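PDB 3U52: phenol hydroxylase component phL from Pseudomonas stutzeri, which probably serves as a non-catalytic, all-helical subunit of a bacterial multicomponent phenol hydroxylase, pairing with a second copy of itself in the six-chain assembly. Local coordinates for residues R88-C102 and D245-E259. Sequence-based numbering, arbitrary orientation.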
ATOM      1  N   ARG D  88     -14.981   1.172  10.356  1.00 19.94           N
ATOM      2  CA  ARG D  88     -14.922   1.497  11.771  1.00 19.52           C
ATOM      3  C   ARG D  88     -13.809   2.494  12.175  1.00 19.69           C
ATOM      4  O   ARG D  88     -13.982   3.295  13.103  1.00 19.00           O
ATOM      5  CB  ARG D  88     -14.792   0.213  12.588  1.00 19.21           C
ATOM      6  CG  ARG D  88     -16.068  -0.677  12.434  1.00 19.91           C
ATOM      7  CD  ARG D  88     -17.242  -0.047  13.197  1.00 20.57           C
ATOM      8  NE  ARG D  88     -18.478  -0.847  12.994  1.00 21.44           N
ATOM      9  CZ  ARG D  88     -19.342  -0.713  11.999  1.00 23.80           C
ATOM     10  NH1 ARG D  88     -19.163   0.206  11.067  1.00 22.39           N
ATOM     11  NH2 ARG D  88     -20.401  -1.531  11.930  1.00 22.31           N
ATOM     12  N   ALA D  89     -12.639   2.366  11.555  1.00 19.00           N
ATOM     13  CA  ALA D  89     -11.511   3.273  11.832  1.00 19.67           C
ATOM     14  C   ALA D  89     -11.894   4.708  11.563  1.00 20.33           C
ATOM     15  O   ALA D  89     -11.491   5.580  12.316  1.00 21.63           O
ATOM     16  CB  ALA D  89     -10.297   2.903  10.981  1.00 18.43           C
ATOM     17  N   LYS D  90     -12.580   4.948  10.460  1.00 21.76           N
ATOM     18  CA  LYS D  90     -13.107   6.280  10.104  1.00 23.68           C
ATOM     19  C   LYS D  90     -14.077   6.795  11.167  1.00 24.11           C
ATOM     20  O   LYS D  90     -13.985   7.957  11.599  1.00 23.60           O
ATOM     21  CB  LYS D  90     -13.836   6.170   8.777  1.00 25.67           C
ATOM     22  CG  LYS D  90     -14.362   7.479   8.186  1.00 30.49           C
ATOM     23  CD  LYS D  90     -15.147   7.184   6.884  1.00 36.22           C
ATOM     24  CE  LYS D  90     -15.570   8.476   6.133  1.00 44.06           C
ATOM     25  NZ  LYS D  90     -15.623   8.296   4.621  1.00 47.54           N
ATOM     26  N   MET D  91     -15.021   5.941  11.585  1.00 23.49           N
ATOM     27  CA  MET D  91     -15.970   6.285  12.642  1.00 22.70           C
ATOM     28  C   MET D  91     -15.321   6.610  13.961  1.00 22.62           C
ATOM     29  O   MET D  91     -15.726   7.585  14.613  1.00 21.44           O
ATOM     30  CB  MET D  91     -16.966   5.154  12.871  1.00 23.79           C
ATOM     31  CG  MET D  91     -17.981   5.004  11.786  1.00 25.34           C
ATOM     32  SD  MET D  91     -19.023   3.553  11.940  1.00 29.77           S
ATOM     33  CE  MET D  91     -19.963   3.965  13.400  1.00 25.32           C
ATOM     34  N   GLN D  92     -14.348   5.800  14.393  1.00 22.02           N
ATOM     35  CA  GLN D  92     -13.715   6.021  15.720  1.00 24.21           C
ATOM     36  C   GLN D  92     -12.875   7.297  15.748  1.00 24.28           C
ATOM     37  O   GLN D  92     -12.702   7.903  16.814  1.00 23.47           O
ATOM     38  CB  GLN D  92     -12.917   4.791  16.263  1.00 25.18           C
ATOM     39  CG  GLN D  92     -11.631   4.426  15.523  1.00 24.07           C
ATOM     40  CD  GLN D  92     -10.438   5.380  15.791  1.00 24.35           C
ATOM     41  OE1 GLN D  92     -10.114   5.720  16.931  1.00 25.29           O
ATOM     42  NE2 GLN D  92      -9.792   5.814  14.721  1.00 26.16           N
ATOM     43  N   GLU D  93     -12.377   7.707  14.572  1.00 25.01           N
ATOM     44  CA  GLU D  93     -11.625   8.961  14.468  1.00 26.55           C
ATOM     45  C   GLU D  93     -12.449  10.127  15.003  1.00 26.21           C
ATOM     46  O   GLU D  93     -11.954  10.886  15.858  1.00 26.14           O
ATOM     47  CB  GLU D  93     -11.107   9.249  13.043  1.00 27.26           C
ATOM     48  CG  GLU D  93     -10.299  10.552  12.960  1.00 32.87           C
ATOM     49  CD  GLU D  93      -9.027  10.538  13.829  1.00 37.81           C
ATOM     50  OE1 GLU D  93      -8.754  11.550  14.525  1.00 36.53           O
ATOM     51  OE2 GLU D  93      -8.305   9.511  13.812  1.00 40.90           O
ATOM     52  N   SER D  94     -13.692  10.231  14.544  1.00 24.97           N
ATOM     53  CA  SER D  94     -14.559  11.316  14.986  1.00 26.02           C
ATOM     54  C   SER D  94     -14.961  11.124  16.449  1.00 25.20           C
ATOM     55  O   SER D  94     -15.122  12.098  17.176  1.00 24.37           O
ATOM     56  CB  SER D  94     -15.830  11.373  14.118  1.00 25.99           C
ATOM     57  OG  SER D  94     -15.543  11.759  12.787  1.00 31.98           O
ATOM     58  N   ALA D  95     -15.157   9.869  16.881  1.00 24.25           N
ATOM     59  CA  ALA D  95     -15.605   9.627  18.251  1.00 23.07           C
ATOM     60  C   ALA D  95     -14.503   9.952  19.230  1.00 22.55           C
ATOM     61  O   ALA D  95     -14.773  10.525  20.255  1.00 23.81           O
ATOM     62  CB  ALA D  95     -16.098   8.183  18.413  1.00 24.37           C
ATOM     63  N   GLU D  96     -13.255   9.627  18.911  1.00 22.15           N
ATOM     64  CA  GLU D  96     -12.108   9.894  19.803  1.00 23.10           C
ATOM     65  C   GLU D  96     -11.873  11.387  19.992  1.00 23.10           C
ATOM     66  O   GLU D  96     -11.532  11.844  21.061  1.00 20.85           O
ATOM     67  CB  GLU D  96     -10.799   9.292  19.284  1.00 22.58           C
ATOM     68  CG  GLU D  96     -10.726   7.771  19.442  1.00 27.61           C
ATOM     69  CD  GLU D  96     -11.107   7.272  20.839  1.00 31.94           C
ATOM     70  OE1 GLU D  96     -10.525   7.757  21.838  1.00 35.40           O
ATOM     71  OE2 GLU D  96     -11.971   6.373  20.916  1.00 32.22           O
ATOM     72  N   THR D  97     -12.064  12.122  18.912  1.00 22.98           N
ATOM     73  CA  THR D  97     -11.921  13.575  18.924  1.00 24.60           C
ATOM     74  C   THR D  97     -13.047  14.246  19.730  1.00 23.66           C
ATOM     75  O   THR D  97     -12.788  15.189  20.450  1.00 22.90           O
ATOM     76  CB  THR D  97     -11.854  14.054  17.457  1.00 24.25           C
ATOM     77  OG1 THR D  97     -10.489  13.877  17.045  1.00 30.15           O
ATOM     78  CG2 THR D  97     -12.214  15.474  17.329  1.00 29.44           C
ATOM     79  N   SER D  98     -14.271  13.717  19.637  1.00 23.21           N
ATOM     80  CA  SER D  98     -15.397  14.239  20.457  1.00 23.49           C
ATOM     81  C   SER D  98     -15.204  13.976  21.941  1.00 23.44           C
ATOM     82  O   SER D  98     -15.496  14.827  22.748  1.00 22.31           O
ATOM     83  CB  SER D  98     -16.718  13.690  19.976  1.00 23.19           C
ATOM     84  OG  SER D  98     -16.895  14.114  18.650  1.00 26.87           O
ATOM     85  N   PHE D  99     -14.707  12.782  22.289  1.00 24.71           N
ATOM     86  CA  PHE D  99     -14.301  12.471  23.678  1.00 24.96           C
ATOM     87  C   PHE D  99     -13.205  13.384  24.224  1.00 25.07           C
ATOM     88  O   PHE D  99     -13.293  13.850  25.356  1.00 24.81           O
ATOM     89  CB  PHE D  99     -13.939  10.953  23.847  1.00 24.83           C
ATOM     90  CG  PHE D  99     -15.125  10.101  24.142  1.00 26.07           C
ATOM     91  CD1 PHE D  99     -15.971   9.689  23.125  1.00 23.79           C
ATOM     92  CD2 PHE D  99     -15.447   9.791  25.466  1.00 26.75           C
ATOM     93  CE1 PHE D  99     -17.115   8.943  23.396  1.00 30.43           C
ATOM     94  CE2 PHE D  99     -16.600   9.059  25.757  1.00 28.78           C
ATOM     95  CZ  PHE D  99     -17.434   8.631  24.733  1.00 26.13           C
ATOM     96  N   GLY D 100     -12.166  13.629  23.436  1.00 25.93           N
ATOM     97  CA  GLY D 100     -11.082  14.531  23.859  1.00 25.84           C
ATOM     98  C   GLY D 100     -11.574  15.958  24.099  1.00 25.17           C
ATOM     99  O   GLY D 100     -11.172  16.583  25.051  1.00 24.82           O
ATOM    100  N   PHE D 101     -12.437  16.446  23.220  1.00 24.81           N
ATOM    101  CA  PHE D 101     -13.075  17.766  23.313  1.00 25.49           C
ATOM    102  C   PHE D 101     -13.937  17.914  24.591  1.00 26.71           C
ATOM    103  O   PHE D 101     -13.859  18.914  25.268  1.00 26.21           O
ATOM    104  CB  PHE D 101     -13.916  17.919  22.058  1.00 25.72           C
ATOM    105  CG  PHE D 101     -14.597  19.236  21.901  1.00 26.36           C
ATOM    106  CD1 PHE D 101     -13.946  20.307  21.264  1.00 24.11           C
ATOM    107  CD2 PHE D 101     -15.919  19.393  22.289  1.00 26.88           C
ATOM    108  CE1 PHE D 101     -14.611  21.516  21.057  1.00 27.37           C
ATOM    109  CE2 PHE D 101     -16.582  20.599  22.101  1.00 28.53           C
ATOM    110  CZ  PHE D 101     -15.939  21.651  21.475  1.00 27.17           C
ATOM    111  N   CYS D 102     -14.752  16.910  24.923  1.00 28.16           N
ATOM    112  CA  CYS D 102     -15.593  16.973  26.123  1.00 30.62           C
ATOM    113  C   CYS D 102     -14.729  16.896  27.385  1.00 30.96           C
ATOM    114  O   CYS D 102     -14.978  17.602  28.352  1.00 30.67           O
ATOM    115  CB  CYS D 102     -16.658  15.879  26.108  1.00 31.22           C
ATOM    116  SG  CYS D 102     -17.879  16.068  24.767  1.00 38.56           S
ATOM    117  N   ASP D 245     -24.825  18.139  25.845  1.00 34.34           N
ATOM    118  CA  ASP D 245     -23.473  17.812  25.353  1.00 34.92           C
ATOM    119  C   ASP D 245     -23.156  16.302  25.213  1.00 33.65           C
ATOM    120  O   ASP D 245     -22.324  15.929  24.419  1.00 33.37           O
ATOM    121  CB  ASP D 245     -22.395  18.552  26.159  1.00 35.59           C
ATOM    122  CG  ASP D 245     -22.476  20.103  25.975  1.00 39.32           C
ATOM    123  OD1 ASP D 245     -23.212  20.569  25.085  1.00 39.97           O
ATOM    124  OD2 ASP D 245     -21.798  20.853  26.716  1.00 43.03           O
ATOM    125  N   VAL D 246     -23.843  15.432  25.936  1.00 33.11           N
ATOM    126  CA  VAL D 246     -23.645  13.982  25.724  1.00 32.43           C
ATOM    127  C   VAL D 246     -24.053  13.500  24.329  1.00 31.05           C
ATOM    128  O   VAL D 246     -23.648  12.435  23.939  1.00 30.81           O
ATOM    129  CB  VAL D 246     -24.352  13.075  26.791  1.00 33.27           C
ATOM    130  CG1 VAL D 246     -24.055  13.570  28.189  1.00 33.52           C
ATOM    131  CG2 VAL D 246     -25.823  13.025  26.532  1.00 33.83           C
ATOM    132  N   SER D 247     -24.839  14.275  23.587  1.00 30.12           N
ATOM    133  CA  SER D 247     -25.194  13.950  22.198  1.00 29.56           C
ATOM    134  C   SER D 247     -23.991  13.745  21.274  1.00 29.21           C
ATOM    135  O   SER D 247     -24.046  12.973  20.333  1.00 27.85           O
ATOM    136  CB  SER D 247     -26.020  15.061  21.571  1.00 30.13           C
ATOM    137  OG  SER D 247     -27.358  15.016  21.976  1.00 32.96           O
ATOM    138  N   MET D 248     -22.931  14.497  21.502  1.00 29.64           N
ATOM    139  CA  MET D 248     -21.790  14.370  20.637  1.00 31.02           C
ATOM    140  C   MET D 248     -21.061  13.086  20.972  1.00 30.45           C
ATOM    141  O   MET D 248     -20.365  12.521  20.113  1.00 30.80           O
ATOM    142  CB  MET D 248     -20.876  15.610  20.706  1.00 31.70           C
ATOM    143  CG  MET D 248     -20.181  15.865  22.041  1.00 36.64           C
ATOM    144  SD  MET D 248     -19.154  17.410  21.960  1.00 49.14           S
ATOM    145  CE  MET D 248     -20.368  18.699  22.155  1.00 43.67           C
ATOM    146  N   LEU D 249     -21.243  12.597  22.198  1.00 29.03           N
ATOM    147  CA  LEU D 249     -20.635  11.310  22.601  1.00 27.86           C
ATOM    148  C   LEU D 249     -21.385  10.077  22.118  1.00 27.51           C
ATOM    149  O   LEU D 249     -20.832   8.997  22.055  1.00 28.56           O
ATOM    150  CB  LEU D 249     -20.397  11.281  24.110  1.00 27.95           C
ATOM    151  CG  LEU D 249     -19.627  12.497  24.646  1.00 27.53           C
ATOM    152  CD1 LEU D 249     -19.472  12.386  26.164  1.00 28.83           C
ATOM    153  CD2 LEU D 249     -18.232  12.593  23.970  1.00 27.33           C
ATOM    154  N   THR D 250     -22.640  10.233  21.730  1.00 26.67           N
ATOM    155  CA  THR D 250     -23.449   9.085  21.342  1.00 25.85           C
ATOM    156  C   THR D 250     -23.724   9.107  19.854  1.00 24.86           C
ATOM    157  O   THR D 250     -24.591   8.380  19.362  1.00 23.84           O
ATOM    158  CB  THR D 250     -24.781   9.084  22.134  1.00 25.67           C
ATOM    159  OG1 THR D 250     -25.404  10.349  21.943  1.00 28.37           O
ATOM    160  CG2 THR D 250     -24.513   8.897  23.667  1.00 23.83           C
ATOM    161  N   GLU D 251     -23.003   9.949  19.106  1.00 23.58           N
ATOM    162  CA  GLU D 251     -23.273  10.012  17.679  1.00 24.47           C
ATOM    163  C   GLU D 251     -22.775   8.708  17.038  1.00 23.08           C
ATOM    164  O   GLU D 251     -23.339   8.230  16.081  1.00 23.08           O
ATOM    165  CB  GLU D 251     -22.624  11.268  17.031  1.00 25.22           C
ATOM    166  CG  GLU D 251     -23.032  11.549  15.538  1.00 28.78           C
ATOM    167  CD  GLU D 251     -24.509  11.959  15.289  1.00 33.78           C
ATOM    168  OE1 GLU D 251     -25.265  12.317  16.228  1.00 35.55           O
ATOM    169  OE2 GLU D 251     -24.914  11.942  14.111  1.00 35.37           O
ATOM    170  N   PHE D 252     -21.706   8.140  17.570  1.00 22.30           N
ATOM    171  CA  PHE D 252     -21.238   6.861  17.080  1.00 23.83           C
ATOM    172  C   PHE D 252     -22.423   5.848  17.040  1.00 22.68           C
ATOM    173  O   PHE D 252     -22.644   5.164  16.040  1.00 23.87           O
ATOM    174  CB  PHE D 252     -20.074   6.357  17.952  1.00 24.07           C
ATOM    175  CG  PHE D 252     -19.474   5.067  17.463  1.00 26.37           C
ATOM    176  CD1 PHE D 252     -18.326   5.085  16.638  1.00 27.32           C
ATOM    177  CD2 PHE D 252     -20.042   3.828  17.822  1.00 28.66           C
ATOM    178  CE1 PHE D 252     -17.739   3.873  16.168  1.00 29.13           C
ATOM    179  CE2 PHE D 252     -19.484   2.601  17.360  1.00 30.16           C
ATOM    180  CZ  PHE D 252     -18.339   2.625  16.509  1.00 27.83           C
ATOM    181  N   MET D 253     -23.213   5.809  18.118  1.00 23.23           N
ATOM    182  CA  MET D 253     -24.314   4.845  18.283  1.00 22.24           C
ATOM    183  C   MET D 253     -25.429   5.109  17.285  1.00 22.01           C
ATOM    184  O   MET D 253     -26.034   4.155  16.767  1.00 21.97           O
ATOM    185  CB  MET D 253     -24.891   4.913  19.709  1.00 23.37           C
ATOM    186  CG  MET D 253     -24.022   4.380  20.833  1.00 24.09           C
ATOM    187  SD  MET D 253     -22.529   5.301  21.186  1.00 30.59           S
ATOM    188  CE  MET D 253     -22.621   5.276  22.994  1.00 25.11           C
ATOM    189  N   ARG D 254     -25.746   6.377  17.008  1.00 20.75           N
ATOM    190  CA  ARG D 254     -26.756   6.660  15.967  1.00 21.44           C
ATOM    191  C   ARG D 254     -26.327   6.268  14.545  1.00 22.19           C
ATOM    192  O   ARG D 254     -27.125   5.674  13.781  1.00 20.89           O
ATOM    193  CB  ARG D 254     -27.256   8.119  16.000  1.00 21.39           C
ATOM    194  CG  ARG D 254     -28.188   8.423  17.172  1.00 19.15           C
ATOM    195  CD  ARG D 254     -28.641   9.923  17.180  1.00 23.63           C
ATOM    196  NE  ARG D 254     -27.501  10.791  17.482  1.00 21.90           N
ATOM    197  CZ  ARG D 254     -27.091  11.055  18.714  1.00 23.95           C
ATOM    198  NH1 ARG D 254     -27.770  10.551  19.733  1.00 24.42           N
ATOM    199  NH2 ARG D 254     -26.004  11.824  18.925  1.00 24.48           N
ATOM    200  N   ASP D 255     -25.081   6.600  14.182  1.00 21.83           N
ATOM    201  CA  ASP D 255     -24.529   6.175  12.904  1.00 23.31           C
ATOM    202  C   ASP D 255     -24.467   4.636  12.799  1.00 21.87           C
ATOM    203  O   ASP D 255     -24.826   4.065  11.762  1.00 21.49           O
ATOM    204  CB  ASP D 255     -23.100   6.772  12.723  1.00 24.51           C
ATOM    205  CG  ASP D 255     -23.123   8.286  12.346  1.00 31.23           C
ATOM    206  OD1 ASP D 255     -24.225   8.800  12.015  1.00 36.94           O
ATOM    207  OD2 ASP D 255     -22.050   8.968  12.412  1.00 35.33           O
ATOM    208  N   TRP D 256     -23.978   3.982  13.855  1.00 20.96           N
ATOM    209  CA  TRP D 256     -23.911   2.508  13.908  1.00 21.20           C
ATOM    210  C   TRP D 256     -25.295   1.873  13.659  1.00 21.43           C
ATOM    211  O   TRP D 256     -25.460   0.964  12.825  1.00 20.02           O
ATOM    212  CB  TRP D 256     -23.327   2.011  15.262  1.00 20.94           C
ATOM    213  CG  TRP D 256     -23.397   0.519  15.383  1.00 21.26           C
ATOM    214  CD1 TRP D 256     -22.502  -0.378  14.867  1.00 20.54           C
ATOM    215  CD2 TRP D 256     -24.472  -0.270  15.953  1.00 22.92           C
ATOM    216  NE1 TRP D 256     -22.923  -1.669  15.120  1.00 21.13           N
ATOM    217  CE2 TRP D 256     -24.114  -1.637  15.792  1.00 22.11           C
ATOM    218  CE3 TRP D 256     -25.660   0.044  16.646  1.00 24.37           C
ATOM    219  CZ2 TRP D 256     -24.919  -2.690  16.266  1.00 23.82           C
ATOM    220  CZ3 TRP D 256     -26.479  -1.007  17.093  1.00 22.79           C
ATOM    221  CH2 TRP D 256     -26.102  -2.361  16.886  1.00 23.68           C
ATOM    222  N   TYR D 257     -26.288   2.376  14.381  1.00 21.28           N
ATOM    223  CA  TYR D 257     -27.638   1.858  14.308  1.00 22.79           C
ATOM    224  C   TYR D 257     -28.210   1.966  12.934  1.00 23.51           C
ATOM    225  O   TYR D 257     -28.755   0.981  12.435  1.00 22.62           O
ATOM    226  CB  TYR D 257     -28.567   2.547  15.293  1.00 22.71           C
ATOM    227  CG  TYR D 257     -29.950   1.960  15.270  1.00 25.74           C
ATOM    228  CD1 TYR D 257     -30.167   0.654  15.674  1.00 26.34           C
ATOM    229  CD2 TYR D 257     -31.037   2.707  14.785  1.00 26.83           C
ATOM    230  CE1 TYR D 257     -31.424   0.107  15.650  1.00 26.98           C
ATOM    231  CE2 TYR D 257     -32.313   2.170  14.752  1.00 26.98           C
ATOM    232  CZ  TYR D 257     -32.489   0.858  15.197  1.00 29.31           C
ATOM    233  OH  TYR D 257     -33.702   0.266  15.180  1.00 27.03           O
ATOM    234  N   LYS D 258     -28.080   3.141  12.309  1.00 23.95           N
ATOM    235  CA  LYS D 258     -28.576   3.347  10.944  1.00 26.62           C
ATOM    236  C   LYS D 258     -27.979   2.337   9.958  1.00 26.48           C
ATOM    237  O   LYS D 258     -28.689   1.787   9.095  1.00 26.85           O
ATOM    238  CB  LYS D 258     -28.244   4.773  10.467  1.00 27.82           C
ATOM    239  CG  LYS D 258     -29.119   5.830  11.137  1.00 34.62           C
ATOM    240  CD  LYS D 258     -30.630   5.538  10.763  1.00 44.76           C
ATOM    241  CE  LYS D 258     -31.618   5.561  11.966  1.00 48.14           C
ATOM    242  NZ  LYS D 258     -32.406   6.833  12.085  1.00 51.52           N
ATOM    243  N   GLU D 259     -26.680   2.106  10.081  1.00 25.68           N
ATOM    244  CA  GLU D 259     -25.997   1.124   9.217  1.00 25.64           C
ATOM    245  C   GLU D 259     -26.475  -0.311   9.499  1.00 24.07           C
ATOM    246  O   GLU D 259     -26.550  -1.125   8.606  1.00 24.36           O
ATOM    247  CB  GLU D 259     -24.472   1.262   9.390  1.00 26.62           C
ATOM    248  CG  GLU D 259     -23.653   0.211   8.621  1.00 28.94           C
ATOM    249  CD  GLU D 259     -22.339  -0.130   9.330  1.00 32.96           C
ATOM    250  OE1 GLU D 259     -21.367   0.653   9.172  1.00 29.10           O
ATOM    251  OE2 GLU D 259     -22.291  -1.174  10.061  1.00 32.21           O
TER
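Met91 packs over Phe252 in an antiparallel helix pair of the all-helical, ferritin-like fold of the methane/phenol/alkene hydroxylase family. Helix 251-259 runs at 158° to helix 88-102 with the axes 10.3 Å apart, and the short helical turn 246-249 extends the interface toward Cys102. From its root outward, Met91 follows the aromatic ring: CB lies 3.6 Å from CE1 of Phe252, CG carries the chain onward in extended form, and SD makes an oblique Met-aromatic contact. A bend at the last torsion (chi3 68°) then folds Met91 CE over the ring face, 3.5 Å above the plane of Phe252 and offset toward its rim, in a CH-pi contact; the same methyl also touches CB of Trp256. Ala95 CB approaches the ring obliquely, and Tyr166 of helix 147-175 meets it from outside the pair.

At one end, the Arg88 guanidinium meets the Glu259 carboxylate end-on, the two planes 21° apart. Arg88 NH1 donates to Glu259 OE1 at 2.9 Å, on its syn lone pair, and Arg88 NH2 to Glu259 OE2 at 2.7 Å, both bonds nearly straight. Asp159 holds Arg88 NE and also accepts from the indole NE1 of Trp256, while Arg77 shares Glu259 OE2. A methionine in place of Arg88 would probably cost Glu259 its two-pronged charged mate and deprive Asp159 of a charged partner.

Toward the other end, Leu249 sets CD2 3.7 Å above the centre of the Phe99 ring, a second CH-pi contact, and that methyl also touches Cys102 SG. The thioether of Met248 touches two neighbouring side chains of helix 88-102: its SD approaches Phe101 CD2 to 3.8 Å, oblique to the ring, and lies 3.4 Å from Cys102 SG.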